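PDB 3DJE: fructosyl amine: oxygen oxidoreductase from Aspergillus fumigatus, which oxidatively deglycates fructosyl amino acids, using a bound FAD cofactor and molecular oxygen. Local coordinates for residues A[25-30]-A[82-87]; A[263-268]-A[319-324]; A[272-277]-A[328-333]; A[343-348]-A[367-372]. All coordinates share one frame; numbering follows the deposited sequence.

In the fold
Interactions 1 and 4 lie in or beside the FAD-binding part of the enzyme, interaction 4 against the flavin itself, whereas interactions 2 and 3 lie in the large mixed sheet. In interaction 4, Phe367 and Lys368 bind the flavin, and Lys368 also the FSA carboxylate. Interaction 1 is its neighbour, with centres about 16 Å apart: Phe87 CE2 packs on Pro371 CA at 3.7 Å. Strands 263-265 and 274-289 put interactions 2 and 3 side by side; their centres are about 11 Å apart, and Phe265 CB approaches Lys276 O to 3.3 Å. Although the centres of interactions 2 and 4 are about 29 Å apart, both touch FSA, through Phe264 in one and through Lys368 and Arg343 in the other.

Interaction 1 (A[25-30]-A[82-87]); sequences LARRGY and KNDPLF
The last turn of helix 16-27, which follows strand 9-12 in the Rossmann-type FAD-binding fold, sends Arg27 across to Asp84, just past the end of helix 64-83. With CG beside the backbone N (chi1 -70°) and the chain extended from CG to NE, the guanidinium is carried far from its own helix and meets the acid end-on. Arg27 NH1 lies 3.0 Å from Asp84 OD2, and Arg27 NH2 reaches Asp84 OD2 at the same 3.0 Å. That single oxygen sits in the guanidinium plane, at its edge; NH2 uses its syn lone pair, while NH1 arrives on the syn side but 28° out of the carboxylate plane. The two planes are 39° apart, and Arg27 NH2 to Asp84 OD1 is a weak bond of 3.4 Å.

Both helix ends are marked by local motifs. In an Asx turn, Asp84 OD1 accepts from Leu86 N at 3.0 Å, the donor standing above the carboxylate plane, which restrains the rotation of the acid. Helix 16-27 closes in a Schellman motif with Gly29 at positive phi, Tyr30 N bonding Leu25 O and Gly29 N bonding Ala26 O.

Apolar groups accompany the ion pair: Leu86 CD2 lies 3.6 Å from Arg27 NH2, while Phe87 CE2 approaches the same nitrogen obliquely at 4.5 Å. Leu86 and Phe87 also rest on Leu23 of helix 16-27, and Phe87 packs on Leu370 and Pro371.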
# COMPACT_ATOMS: atom_id res chain seq x y z
N LEU A 25 -19.82 3.36 0.26
CA LEU A 25 -21.08 3.40 -0.51
C LEU A 25 -22.21 2.84 0.36
O LEU A 25 -23.29 3.44 0.43
CB LEU A 25 -20.97 2.57 -1.79
CG LEU A 25 -20.20 3.24 -2.94
CD1 LEU A 25 -19.88 2.20 -4.02
CD2 LEU A 25 -20.92 4.44 -3.56
N ALA A 26 -21.95 1.70 1.01
CA ALA A 26 -22.95 1.05 1.85
C ALA A 26 -23.35 1.97 3.01
O ALA A 26 -24.54 2.13 3.30
CB ALA A 26 -22.43 -0.28 2.39
N ARG A 27 -22.36 2.60 3.64
CA ARG A 27 -22.67 3.53 4.75
C ARG A 27 -23.49 4.73 4.31
O ARG A 27 -24.27 5.28 5.09
CB ARG A 27 -21.39 4.00 5.46
CG ARG A 27 -20.73 2.90 6.24
CD ARG A 27 -19.49 3.46 6.92
NE ARG A 27 -18.93 2.52 7.88
CZ ARG A 27 -17.84 2.76 8.61
NH1 ARG A 27 -17.22 3.93 8.50
NH2 ARG A 27 -17.40 1.85 9.47
N ARG A 28 -23.31 5.12 3.06
CA ARG A 28 -23.98 6.30 2.53
C ARG A 28 -25.33 5.97 1.89
O ARG A 28 -25.98 6.85 1.31
CB ARG A 28 -23.03 7.10 1.63
CG ARG A 28 -21.92 7.74 2.47
CD ARG A 28 -20.71 8.18 1.68
NE ARG A 28 -20.98 9.30 0.78
CZ ARG A 28 -20.05 10.16 0.35
NH1 ARG A 28 -18.80 10.06 0.77
NH2 ARG A 28 -20.39 11.13 -0.47
N GLY A 29 -25.75 4.72 2.04
CA GLY A 29 -27.12 4.32 1.70
C GLY A 29 -27.30 3.57 0.41
O GLY A 29 -28.43 3.17 0.09
N TYR A 30 -26.23 3.39 -0.36
CA TYR A 30 -26.36 2.68 -1.65
C TYR A 30 -26.63 1.21 -1.43
O TYR A 30 -26.01 0.58 -0.57
CB TYR A 30 -25.14 2.91 -2.52
CG TYR A 30 -25.00 4.34 -2.99
CD1 TYR A 30 -25.61 4.77 -4.18
CD2 TYR A 30 -24.28 5.28 -2.25
CE1 TYR A 30 -25.49 6.07 -4.62
CE2 TYR A 30 -24.14 6.60 -2.70
CZ TYR A 30 -24.76 6.99 -3.88
OH TYR A 30 -24.65 8.31 -4.32
N LYS A 82 -8.59 5.60 14.99
CA LYS A 82 -8.73 5.94 16.42
C LYS A 82 -10.16 5.90 16.93
O LYS A 82 -10.39 5.58 18.11
CB LYS A 82 -8.16 7.34 16.68
CG LYS A 82 -6.64 7.36 16.71
CD LYS A 82 -6.11 8.75 16.42
CE LYS A 82 -6.31 9.69 17.60
NZ LYS A 82 -5.65 11.00 17.33
N ASN A 83 -11.12 6.21 16.06
CA ASN A 83 -12.50 6.49 16.48
C ASN A 83 -13.59 5.64 15.85
O ASN A 83 -14.72 5.62 16.36
CB ASN A 83 -12.82 7.98 16.28
CG ASN A 83 -11.90 8.89 17.09
OD1 ASN A 83 -11.56 8.58 18.23
ND2 ASN A 83 -11.52 10.02 16.51
N ASP A 84 -13.29 4.96 14.74
CA ASP A 84 -14.31 4.12 14.08
C ASP A 84 -14.23 2.73 14.70
O ASP A 84 -13.21 2.07 14.58
CB ASP A 84 -14.02 4.05 12.57
CG ASP A 84 -15.08 3.28 11.79
OD1 ASP A 84 -15.84 2.47 12.37
OD2 ASP A 84 -15.13 3.49 10.55
N PRO A 85 -15.31 2.28 15.38
CA PRO A 85 -15.28 0.98 16.06
C PRO A 85 -14.91 -0.19 15.14
O PRO A 85 -14.39 -1.21 15.61
CB PRO A 85 -16.72 0.80 16.57
CG PRO A 85 -17.28 2.16 16.60
CD PRO A 85 -16.61 2.96 15.54
N LEU A 86 -15.16 -0.04 13.84
CA LEU A 86 -14.84 -1.10 12.90
C LEU A 86 -13.33 -1.25 12.71
O LEU A 86 -12.85 -2.36 12.46
CB LEU A 86 -15.50 -0.85 11.54
CG LEU A 86 -15.40 -1.98 10.51
CD1 LEU A 86 -16.23 -3.17 10.95
CD2 LEU A 86 -15.88 -1.43 9.18
N PHE A 87 -12.59 -0.14 12.83
CA PHE A 87 -11.15 -0.16 12.52
C PHE A 87 -10.26 -0.09 13.75
O PHE A 87 -9.12 -0.56 13.71
CB PHE A 87 -10.79 0.97 11.55
CG PHE A 87 -11.39 0.77 10.19
CD1 PHE A 87 -10.88 -0.21 9.34
CD2 PHE A 87 -12.50 1.51 9.78
CE1 PHE A 87 -11.45 -0.44 8.08
CE2 PHE A 87 -13.07 1.28 8.53
CZ PHE A 87 -12.54 0.30 7.67

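Interaction 2 (A[263-268]-A[319-324]); sequences GFFFEP and ETMPQL. With FSA (1-S-(carboxymethyl)-1-thio-beta-D-fructopyranose), chain D.
Phe265 on strand 263-265 and Met321, just past helix 307-320, form a Met-aromatic contact, here with selenium in place of sulfur because the residue was built as selenomethionine. It ties the large mixed sheet to the chain leaving that helix, and all the side chains taking part are buried.

The CH-pi component is well centred. Met321 CE stands 3.6 Å from the centroid of the Phe265 ring and only 8° off the ring normal, so the methyl sits over the middle of one face. The bend of the Met321 chain at its last torsion (chi3 -60°) turns this methyl onto the ring. The selenium itself approaches more obliquely: Met321 SE is 4.3 Å from the Phe265 centroid and 33° off the normal, with Phe265 CE1 its closest ring atom at 3.8 Å.

A second packing contact comes from Thr320. Its OG1 meets Phe265 CE2 obliquely at 3.6 Å, the two side chains running antiparallel past one another. This is van der Waals contact: the hydroxyl is hydrogen-bonded to Leu316 O, within its own helix. Phe265 also packs on Ile257 and Ile277 of neighbouring strands.

Ligand contact comes from the preceding residue. Phe264, stacked with Phe258 in the substrate pocket, turns its ring edge toward the sugar of FSA, and Phe264 CZ lies 3.3 Å from FSA O2, which is near the plane of the ring.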
# COMPACT_ATOMS: atom_id res chain seq x y z
N GLY A 263 15.46 -0.53 5.47
CA GLY A 263 14.30 -1.38 5.64
C GLY A 263 13.59 -1.20 6.97
O GLY A 263 13.90 -0.29 7.75
N PHE A 264 12.64 -2.08 7.22
CA PHE A 264 11.84 -1.96 8.42
C PHE A 264 11.27 -3.30 8.86
O PHE A 264 11.22 -4.26 8.09
CB PHE A 264 10.72 -0.93 8.24
CG PHE A 264 9.78 -1.21 7.09
CD1 PHE A 264 8.61 -1.96 7.29
CD2 PHE A 264 10.05 -0.69 5.83
CE1 PHE A 264 7.72 -2.19 6.23
CE2 PHE A 264 9.17 -0.92 4.75
CZ PHE A 264 8.00 -1.68 4.95
N PHE A 265 10.84 -3.33 10.11
CA PHE A 265 10.19 -4.50 10.66
C PHE A 265 9.27 -4.13 11.83
O PHE A 265 9.31 -3.00 12.33
CB PHE A 265 11.22 -5.57 11.05
CG PHE A 265 12.24 -5.11 12.05
CD1 PHE A 265 11.94 -5.08 13.41
CD2 PHE A 265 13.52 -4.71 11.63
CE1 PHE A 265 12.89 -4.66 14.34
CE2 PHE A 265 14.47 -4.27 12.56
CZ PHE A 265 14.16 -4.25 13.92
N PHE A 266 8.49 -5.12 12.27
CA PHE A 266 7.43 -4.94 13.26
C PHE A 266 7.54 -5.98 14.36
O PHE A 266 8.19 -7.02 14.18
CB PHE A 266 6.08 -5.18 12.59
CG PHE A 266 5.79 -4.27 11.42
CD1 PHE A 266 4.97 -3.16 11.58
CD2 PHE A 266 6.30 -4.55 10.15
CE1 PHE A 266 4.69 -2.30 10.49
CE2 PHE A 266 6.03 -3.71 9.06
CZ PHE A 266 5.21 -2.59 9.24
N GLU A 267 6.87 -5.73 15.48
CA GLU A 267 6.67 -6.79 16.48
C GLU A 267 6.03 -8.03 15.84
O GLU A 267 5.29 -7.93 14.85
CB GLU A 267 5.84 -6.29 17.66
CG GLU A 267 4.37 -6.06 17.33
CD GLU A 267 3.58 -5.67 18.55
OE1 GLU A 267 3.57 -6.46 19.52
OE2 GLU A 267 2.97 -4.59 18.55
N PRO A 268 6.33 -9.22 16.40
CA PRO A 268 5.78 -10.45 15.81
C PRO A 268 4.25 -10.52 15.82
O PRO A 268 3.61 -10.02 16.75
CB PRO A 268 6.36 -11.56 16.71
CG PRO A 268 6.80 -10.88 17.95
CD PRO A 268 7.23 -9.50 17.53
N GLU A 319 22.38 -5.39 11.14
CA GLU A 319 22.54 -4.07 11.74
C GLU A 319 21.62 -3.82 12.93
O GLU A 319 21.81 -2.84 13.66
CB GLU A 319 22.28 -2.98 10.69
CG GLU A 319 23.27 -2.99 9.52
CD GLU A 319 23.09 -1.83 8.55
OE1 GLU A 319 22.22 -0.96 8.75
OE2 GLU A 319 23.84 -1.81 7.55
N THR A 320 20.64 -4.70 13.12
CA THR A 320 19.54 -4.45 14.06
C THR A 320 19.28 -5.62 15.00
O THR A 320 19.34 -5.47 16.23
CB THR A 320 18.23 -4.13 13.29
OG1 THR A 320 17.94 -5.19 12.37
CG2 THR A 320 18.37 -2.84 12.51
N MSE A 321 18.95 -6.77 14.42
CA MSE A 321 18.69 -7.99 15.18
C MSE A 321 19.59 -9.11 14.65
O MSE A 321 19.12 -10.06 14.02
CB MSE A 321 17.22 -8.37 15.05
CG MSE A 321 16.33 -7.32 15.67
SE MSE A 321 14.48 -7.81 15.68
CE MSE A 321 14.19 -8.02 13.77
N PRO A 322 20.91 -8.98 14.87
CA PRO A 322 21.84 -9.92 14.24
C PRO A 322 21.63 -11.38 14.66
O PRO A 322 21.98 -12.30 13.91
CB PRO A 322 23.23 -9.40 14.67
CG PRO A 322 22.97 -8.56 15.87
CD PRO A 322 21.60 -7.96 15.68
N GLN A 323 21.03 -11.58 15.84
CA GLN A 323 20.69 -12.93 16.32
C GLN A 323 19.68 -13.66 15.40
O GLN A 323 19.56 -14.89 15.42
CB GLN A 323 20.21 -12.88 17.78
CG GLN A 323 18.78 -12.32 18.01
CD GLN A 323 18.70 -10.80 18.03
OE1 GLN A 323 19.67 -10.10 17.76
NE2 GLN A 323 17.50 -10.28 18.33
N LEU A 324 18.96 -12.88 14.58
CA LEU A 324 17.96 -13.42 13.67
C LEU A 324 18.41 -13.46 12.22
O LEU A 324 17.70 -13.98 11.36
CB LEU A 324 16.65 -12.60 13.78
CG LEU A 324 15.94 -12.56 15.14
CD1 LEU A 324 14.60 -11.83 15.03
CD2 LEU A 324 15.73 -13.99 15.66
OAB FSA D . 3.45 4.77 4.18
CAL FSA D . 4.24 4.35 5.06
OAA FSA D . 4.35 4.91 6.18
CAH FSA D . 5.12 3.15 4.79
SAK FSA D . 5.00 2.57 3.13
C1 FSA D . 6.21 1.30 3.29
C2 FSA D . 6.78 0.89 1.93
O2 FSA D . 7.39 -0.41 2.02
C3 FSA D . 7.83 1.90 1.44
O3 FSA D . 8.97 1.88 2.30
C4 FSA D . 8.22 1.66 -0.02
O4 FSA D . 9.05 2.74 -0.48
C5 FSA D . 7.00 1.57 -0.94
O5 FSA D . 6.37 2.85 -1.08
C6 FSA D . 6.02 0.55 -0.38
O6 FSA D . 5.69 0.90 0.98

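Interaction 3 (A[272-277]-A[328-333]); sequences RGEIKI and PFSFAR
Ser330 and Glu274 meet through their polar ends, near the start of strand 331-339 and at that of strand 274-289. Followed from its beginning, segment 328-333 first offers Phe329, whose ring lies against helix 307-320, where Arg314 makes a cation-pi contact with it and Val313 packs beside it. Ile277, at the other end of segment 272-277, leans on the same Val313.

Ser330 comes next and carries the contact. Its OG is 2.9 Å from Glu274 OE2, a weak hydrogen bond at most; the hydroxyl also lies within weak bonding reach of His240 O. The hydroxyl is placed between the backbone N and the carbonyl carbon (chi1 58°), which points it at the acid, and Ser330 CB follows at 3.4 Å from Glu274 OE2. Glu274 arrives with its chain extended beyond CG, and the carboxylate makes the closest approach. Its stronger partners lie elsewhere: OE1 accepts from His240 ND1, and OE2 forms a salt bridge with Arg433. The buried carboxylate therefore has both oxygens engaged, and the arginine would be expected to favour its ionised form.

Phe331 follows. CB points toward segment 272-277, but the ring is led away and meets His240 edge-to-face, while backbone bonds join Ser330 and Phe331 to His240. The CA atoms of Glu274 and Ser330 are 7.9 Å apart, with no backbone bond between the two segments. Strand 232-242 pairs antiparallel with both 274-289 and 331-339, and the arrangement is that of next-but-one strands joined by side chains across a shared neighbour in a mixed sheet.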
# COMPACT_ATOMS: atom_id res chain seq x y z
N ARG A 272 1.23 -16.50 14.40
CA ARG A 272 2.36 -17.39 14.15
C ARG A 272 3.68 -16.94 14.76
O ARG A 272 4.71 -17.62 14.58
CB ARG A 272 2.56 -17.59 12.64
CG ARG A 272 1.40 -18.27 11.92
CD ARG A 272 1.73 -18.42 10.44
NE ARG A 272 0.68 -19.13 9.71
CZ ARG A 272 -0.34 -18.55 9.06
NH1 ARG A 272 -0.48 -17.22 9.05
NH2 ARG A 272 -1.22 -19.31 8.43
N GLY A 273 3.65 -15.83 15.49
CA GLY A 273 4.86 -15.25 16.07
C GLY A 273 5.85 -14.83 15.00
O GLY A 273 7.07 -14.86 15.22
N GLU A 274 5.34 -14.42 13.84
CA GLU A 274 6.18 -14.06 12.71
C GLU A 274 6.48 -12.58 12.66
O GLU A 274 5.57 -11.76 12.74
CB GLU A 274 5.54 -14.51 11.40
CG GLU A 274 5.60 -16.04 11.23
CD GLU A 274 4.89 -16.57 10.01
OE1 GLU A 274 4.03 -15.86 9.41
OE2 GLU A 274 5.19 -17.73 9.64
N ILE A 275 7.76 -12.24 12.54
CA ILE A 275 8.19 -10.85 12.30
C ILE A 275 8.23 -10.62 10.80
O ILE A 275 8.91 -11.34 10.07
CB ILE A 275 9.60 -10.55 12.91
CG1 ILE A 275 9.55 -10.66 14.44
CG2 ILE A 275 10.10 -9.15 12.48
CD1 ILE A 275 10.96 -10.66 15.13
N LYS A 276 7.49 -9.61 10.35
CA LYS A 276 7.56 -9.18 8.97
C LYS A 276 8.67 -8.14 8.78
O LYS A 276 8.74 -7.15 9.51
CB LYS A 276 6.21 -8.60 8.52
CG LYS A 276 6.19 -8.26 7.03
CD LYS A 276 5.00 -7.41 6.68
CE LYS A 276 5.45 -6.15 6.00
NZ LYS A 276 4.37 -5.15 6.13
N ILE A 277 9.50 -8.37 7.77
CA ILE A 277 10.65 -7.51 7.45
C ILE A 277 10.62 -7.13 5.97
O ILE A 277 10.42 -8.00 5.11
CB ILE A 277 12.00 -8.23 7.74
CG1 ILE A 277 12.05 -8.75 9.17
CG2 ILE A 277 13.19 -7.30 7.47
CD1 ILE A 277 12.40 -10.20 9.26
N PRO A 328 15.99 -19.07 8.77
CA PRO A 328 15.25 -19.28 7.53
C PRO A 328 13.97 -18.45 7.52
O PRO A 328 13.37 -18.22 8.58
CB PRO A 328 14.89 -20.77 7.57
CG PRO A 328 14.92 -21.12 9.02
CD PRO A 328 16.06 -20.30 9.57
N PHE A 329 13.58 -17.98 6.34
CA PHE A 329 12.29 -17.29 6.18
C PHE A 329 11.14 -18.29 6.22
O PHE A 329 11.25 -19.38 5.66
CB PHE A 329 12.24 -16.52 4.87
CG PHE A 329 13.34 -15.50 4.70
CD1 PHE A 329 13.87 -14.82 5.79
CD2 PHE A 329 13.80 -15.19 3.42
CE1 PHE A 329 14.87 -13.87 5.62
CE2 PHE A 329 14.80 -14.23 3.24
CZ PHE A 329 15.34 -13.57 4.34
N SER A 330 10.04 -17.91 6.86
CA SER A 330 8.85 -18.78 6.91
C SER A 330 7.85 -18.42 5.80
O SER A 330 6.94 -19.21 5.51
CB SER A 330 8.16 -18.66 8.26
OG SER A 330 7.79 -17.31 8.49
N PHE A 331 8.01 -17.23 5.22
CA PHE A 331 7.14 -16.74 4.16
C PHE A 331 7.87 -15.61 3.43
O PHE A 331 8.66 -14.89 4.04
CB PHE A 331 5.81 -16.22 4.75
CG PHE A 331 4.85 -15.66 3.71
CD1 PHE A 331 4.21 -16.50 2.81
CD2 PHE A 331 4.61 -14.29 3.65
CE1 PHE A 331 3.33 -15.99 1.84
CE2 PHE A 331 3.74 -13.77 2.69
CZ PHE A 331 3.10 -14.62 1.78
N ALA A 332 7.61 -15.49 2.13
CA ALA A 332 8.16 -14.40 1.31
C ALA A 332 7.27 -14.12 0.12
O ALA A 332 6.72 -15.05 -0.49
CB ALA A 332 9.57 -14.75 0.83
N ARG A 333 7.12 -12.85 -0.22
CA ARG A 333 6.42 -12.50 -1.45
C ARG A 333 6.78 -11.13 -1.99
O ARG A 333 7.31 -10.28 -1.27
CB ARG A 333 4.89 -12.57 -1.27
CG ARG A 333 4.24 -11.35 -0.61
CD ARG A 333 2.76 -11.50 -0.82
NE ARG A 333 1.90 -10.51 -0.17
CZ ARG A 333 1.20 -9.59 -0.84
NH1 ARG A 333 0.38 -8.78 -0.18
NH2 ARG A 333 1.30 -9.50 -2.16

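Interaction 4 (A[343-348]-A[367-372]); sequences REFLID and FKYLPS. With FAD (flavin-adenine dinucleotide), chain C; FSA (1-S-(carboxymethyl)-1-thio-beta-D-fructopyranose), chain D.
A single edge-to-face stack of two aromatic rings makes the whole contact between segments 343-348 and 367-372, immediately beside a turn that grips both cofactor and substrate analogue. Phe345 drives its edge into the face of Tyr369 in a T-shaped stack, with centroids 5.1 Å apart and planes at 78°. The nearest atoms are Phe345 CZ and Tyr369 CE2, at 3.5 Å, and Phe345 CE2 stands over one face of Tyr369, offset toward the rim.

Just before Tyr369, the 3-10 turn points its amides at the flavin: Phe367 N donates to FAD N1 at 3.2 Å and Lys368 N to FAD O2 at 2.8 Å. The Lys368 chain is bent at chi3 and chi4, which folds NZ back to FAD O2 at 2.9 Å and to FSA OAB at 2.6 Å. The ammonium thus bridges flavin and ligand carboxylate, and probably draws negative charge toward the N1-O2 side of the flavin. Arg343 NH2 lies near FSA O5.

Around this core, Tyr369 packs on Ala77 of helix 64-83, Lys368 O accepts from Trp81 of that helix, and Ile347 of strand 346-347, at the sheet edge, rests on helix 373-382.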
# COMPACT_ATOMS: atom_id res chain seq x y z
N ARG A 343 3.74 10.80 -6.87
CA ARG A 343 3.22 9.99 -5.76
C ARG A 343 2.02 10.61 -5.03
O ARG A 343 1.75 10.31 -3.87
CB ARG A 343 4.33 9.55 -4.80
CG ARG A 343 5.28 8.56 -5.46
CD ARG A 343 6.33 8.11 -4.46
NE ARG A 343 5.74 7.30 -3.40
CZ ARG A 343 6.39 6.93 -2.30
NH1 ARG A 343 7.66 7.30 -2.12
NH2 ARG A 343 5.77 6.19 -1.40
N GLU A 344 1.28 11.44 -5.75
CA GLU A 344 -0.04 11.87 -5.31
C GLU A 344 -1.13 10.97 -5.89
O GLU A 344 -0.95 10.39 -6.96
CB GLU A 344 -0.32 13.32 -5.69
CG GLU A 344 0.70 14.35 -5.19
CD GLU A 344 0.83 14.45 -3.65
OE1 GLU A 344 0.01 13.88 -2.88
OE2 GLU A 344 1.79 15.12 -3.21
N PHE A 345 -2.25 10.86 -5.19
CA PHE A 345 -3.28 9.89 -5.57
C PHE A 345 -4.01 10.30 -6.84
O PHE A 345 -3.97 11.48 -7.25
CB PHE A 345 -4.29 9.69 -4.43
CG PHE A 345 -3.66 9.34 -3.11
CD1 PHE A 345 -2.51 8.53 -3.06
CD2 PHE A 345 -4.24 9.78 -1.93
CE1 PHE A 345 -1.91 8.19 -1.83
CE2 PHE A 345 -3.66 9.44 -0.69
CZ PHE A 345 -2.50 8.64 -0.64
N LEU A 346 -4.66 9.33 -7.48
CA LEU A 346 -5.44 9.57 -8.69
C LEU A 346 -6.88 9.12 -8.41
O LEU A 346 -7.22 7.94 -8.53
CB LEU A 346 -4.84 8.82 -9.90
CG LEU A 346 -5.58 8.95 -11.23
CD1 LEU A 346 -6.00 10.40 -11.56
CD2 LEU A 346 -4.69 8.36 -12.31
N ILE A 347 -7.69 10.09 -7.99
CA ILE A 347 -9.07 9.86 -7.59
C ILE A 347 -9.90 10.94 -8.26
O ILE A 347 -9.78 12.12 -7.92
CB ILE A 347 -9.24 9.90 -6.03
CG1 ILE A 347 -8.46 8.75 -5.38
CG2 ILE A 347 -10.72 9.91 -5.63
CD1 ILE A 347 -8.17 8.94 -3.89
N ASP A 348 -10.68 10.54 -9.26
CA ASP A 348 -11.42 11.50 -10.08
C ASP A 348 -12.40 10.75 -10.95
O ASP A 348 -12.29 9.53 -11.13
CB ASP A 348 -10.43 12.26 -10.97
CG ASP A 348 -10.98 13.62 -11.48
OD1 ASP A 348 -12.14 14.02 -11.19
OD2 ASP A 348 -10.22 14.30 -12.20
N PHE A 367 -2.17 2.16 2.17
CA PHE A 367 -2.93 1.29 3.05
C PHE A 367 -3.57 2.05 4.20
O PHE A 367 -4.72 1.78 4.58
CB PHE A 367 -2.17 0.09 3.63
CG PHE A 367 -3.09 -0.79 4.44
CD1 PHE A 367 -3.96 -1.68 3.78
CD2 PHE A 367 -3.22 -0.62 5.81
CE1 PHE A 367 -4.90 -2.44 4.51
CE2 PHE A 367 -4.15 -1.38 6.55
CZ PHE A 367 -4.99 -2.28 5.89
N LYS A 368 -2.80 2.97 4.75
CA LYS A 368 -3.25 3.67 5.96
C LYS A 368 -4.57 4.41 5.75
O LYS A 368 -5.22 4.75 6.74
CB LYS A 368 -2.16 4.61 6.48
CG LYS A 368 -1.83 5.76 5.56
CD LYS A 368 -0.61 6.56 6.07
CE LYS A 368 0.72 5.85 5.84
NZ LYS A 368 1.06 5.69 4.38
N TYR A 369 -4.96 4.65 4.49
CA TYR A 369 -6.24 5.32 4.18
C TYR A 369 -7.44 4.39 4.08
O TYR A 369 -8.56 4.82 3.73
CB TYR A 369 -6.09 6.16 2.89
CG TYR A 369 -4.93 7.11 2.98
CD1 TYR A 369 -5.09 8.40 3.50
CD2 TYR A 369 -3.65 6.71 2.57
CE1 TYR A 369 -4.01 9.27 3.60
CE2 TYR A 369 -2.58 7.57 2.67
CZ TYR A 369 -2.75 8.83 3.18
OH TYR A 369 -1.65 9.66 3.27
N LEU A 370 -7.24 3.11 4.40
CA LEU A 370 -8.36 2.16 4.37
C LEU A 370 -9.64 2.68 5.05
O LEU A 370 -10.73 2.53 4.49
CB LEU A 370 -7.94 0.81 4.97
CG LEU A 370 -9.06 -0.24 5.08
CD1 LEU A 370 -9.64 -0.63 3.72
CD2 LEU A 370 -8.61 -1.49 5.84
N PRO A 371 -9.54 3.24 6.26
CA PRO A 371 -10.78 3.67 6.92
C PRO A 371 -11.55 4.80 6.23
O PRO A 371 -12.74 4.96 6.51
CB PRO A 371 -10.28 4.19 8.28
CG PRO A 371 -8.96 3.48 8.49
CD PRO A 371 -8.35 3.44 7.12
N SER A 372 -10.88 5.56 5.35
CA SER A 372 -11.38 6.87 4.93
C SER A 372 -11.41 7.13 3.42
O SER A 372 -12.20 7.95 2.95
CB SER A 372 -10.51 7.96 5.56
OG SER A 372 -9.13 7.74 5.28
PA FAD C . -4.71 -3.47 -3.85
O1A FAD C . -5.06 -3.50 -2.43
O2A FAD C . -3.48 -4.20 -4.30
O5B FAD C . -6.00 -4.01 -4.59
C5B FAD C . -6.05 -4.25 -6.00
C4B FAD C . -7.15 -5.29 -6.23
O4B FAD C . -7.30 -5.32 -7.66
C3B FAD C . -6.61 -6.68 -5.80
O3B FAD C . -7.43 -7.26 -4.78
C2B FAD C . -6.69 -7.47 -7.12
O2B FAD C . -7.11 -8.85 -6.92
C1B FAD C . -7.70 -6.62 -7.95
N9A FAD C . -7.60 -7.06 -9.38
C8A FAD C . -6.49 -7.36 -10.09
N7A FAD C . -6.87 -7.76 -11.32
C5A FAD C . -8.21 -7.71 -11.38
C6A FAD C . -9.15 -8.02 -12.37
N6A FAD C . -8.74 -8.48 -13.58
N1A FAD C . -10.46 -7.85 -12.10
C2A FAD C . -10.87 -7.39 -10.91
N3A FAD C . -9.99 -7.10 -9.94
C4A FAD C . -8.67 -7.25 -10.16
N1 FAD C . 0.92 1.52 2.77
C2 FAD C . 0.80 2.12 4.02
O2 FAD C . -0.05 2.99 4.25
N3 FAD C . 1.66 1.72 5.05
C4 FAD C . 2.64 0.75 4.84
O4 FAD C . 3.39 0.42 5.77
C4X FAD C . 2.76 0.18 3.57
N5 FAD C . 3.75 -0.78 3.33
C5X FAD C . 3.74 -1.47 2.12
C6 FAD C . 4.59 -2.57 1.98
C7 FAD C . 4.58 -3.31 0.80
C7M FAD C . 5.56 -4.49 0.69
C8 FAD C . 3.70 -2.98 -0.23
C8M FAD C . 3.64 -3.86 -1.50
C9 FAD C . 2.84 -1.89 -0.07
C9A FAD C . 2.84 -1.14 1.11
N10 FAD C . 1.99 -0.03 1.29
C10 FAD C . 1.90 0.57 2.55
C1' FAD C . 1.20 0.50 0.17
C2' FAD C . -0.22 -0.08 0.23
O2' FAD C . -0.16 -1.49 0.55
C3' FAD C . -0.89 0.13 -1.13
O3' FAD C . -0.69 1.50 -1.55
C4' FAD C . -2.40 -0.11 -1.06
O4' FAD C . -2.72 -1.31 -0.35
C5' FAD C . -2.95 -0.21 -2.49
O5' FAD C . -4.38 -0.38 -2.45
P FAD C . -5.20 -0.60 -3.81
O1P FAD C . -4.86 0.50 -4.76
O2P FAD C . -6.60 -0.83 -3.40
O3P FAD C . -4.63 -1.97 -4.42
OAB FSA D . 3.45 4.77 4.18
CAL FSA D . 4.24 4.35 5.06
OAA FSA D . 4.35 4.91 6.18
CAH FSA D . 5.12 3.15 4.79
SAK FSA D . 5.00 2.57 3.13
C1 FSA D . 6.21 1.30 3.29
C2 FSA D . 6.78 0.89 1.93
O2 FSA D . 7.39 -0.41 2.02
C3 FSA D . 7.83 1.90 1.44
O3 FSA D . 8.97 1.88 2.30
C4 FSA D . 8.22 1.66 -0.02
O4 FSA D . 9.05 2.74 -0.48
C5 FSA D . 7.00 1.57 -0.94
O5 FSA D . 6.37 2.85 -1.08
C6 FSA D . 6.02 0.55 -0.38
O6 FSA D . 5.69 0.90 0.98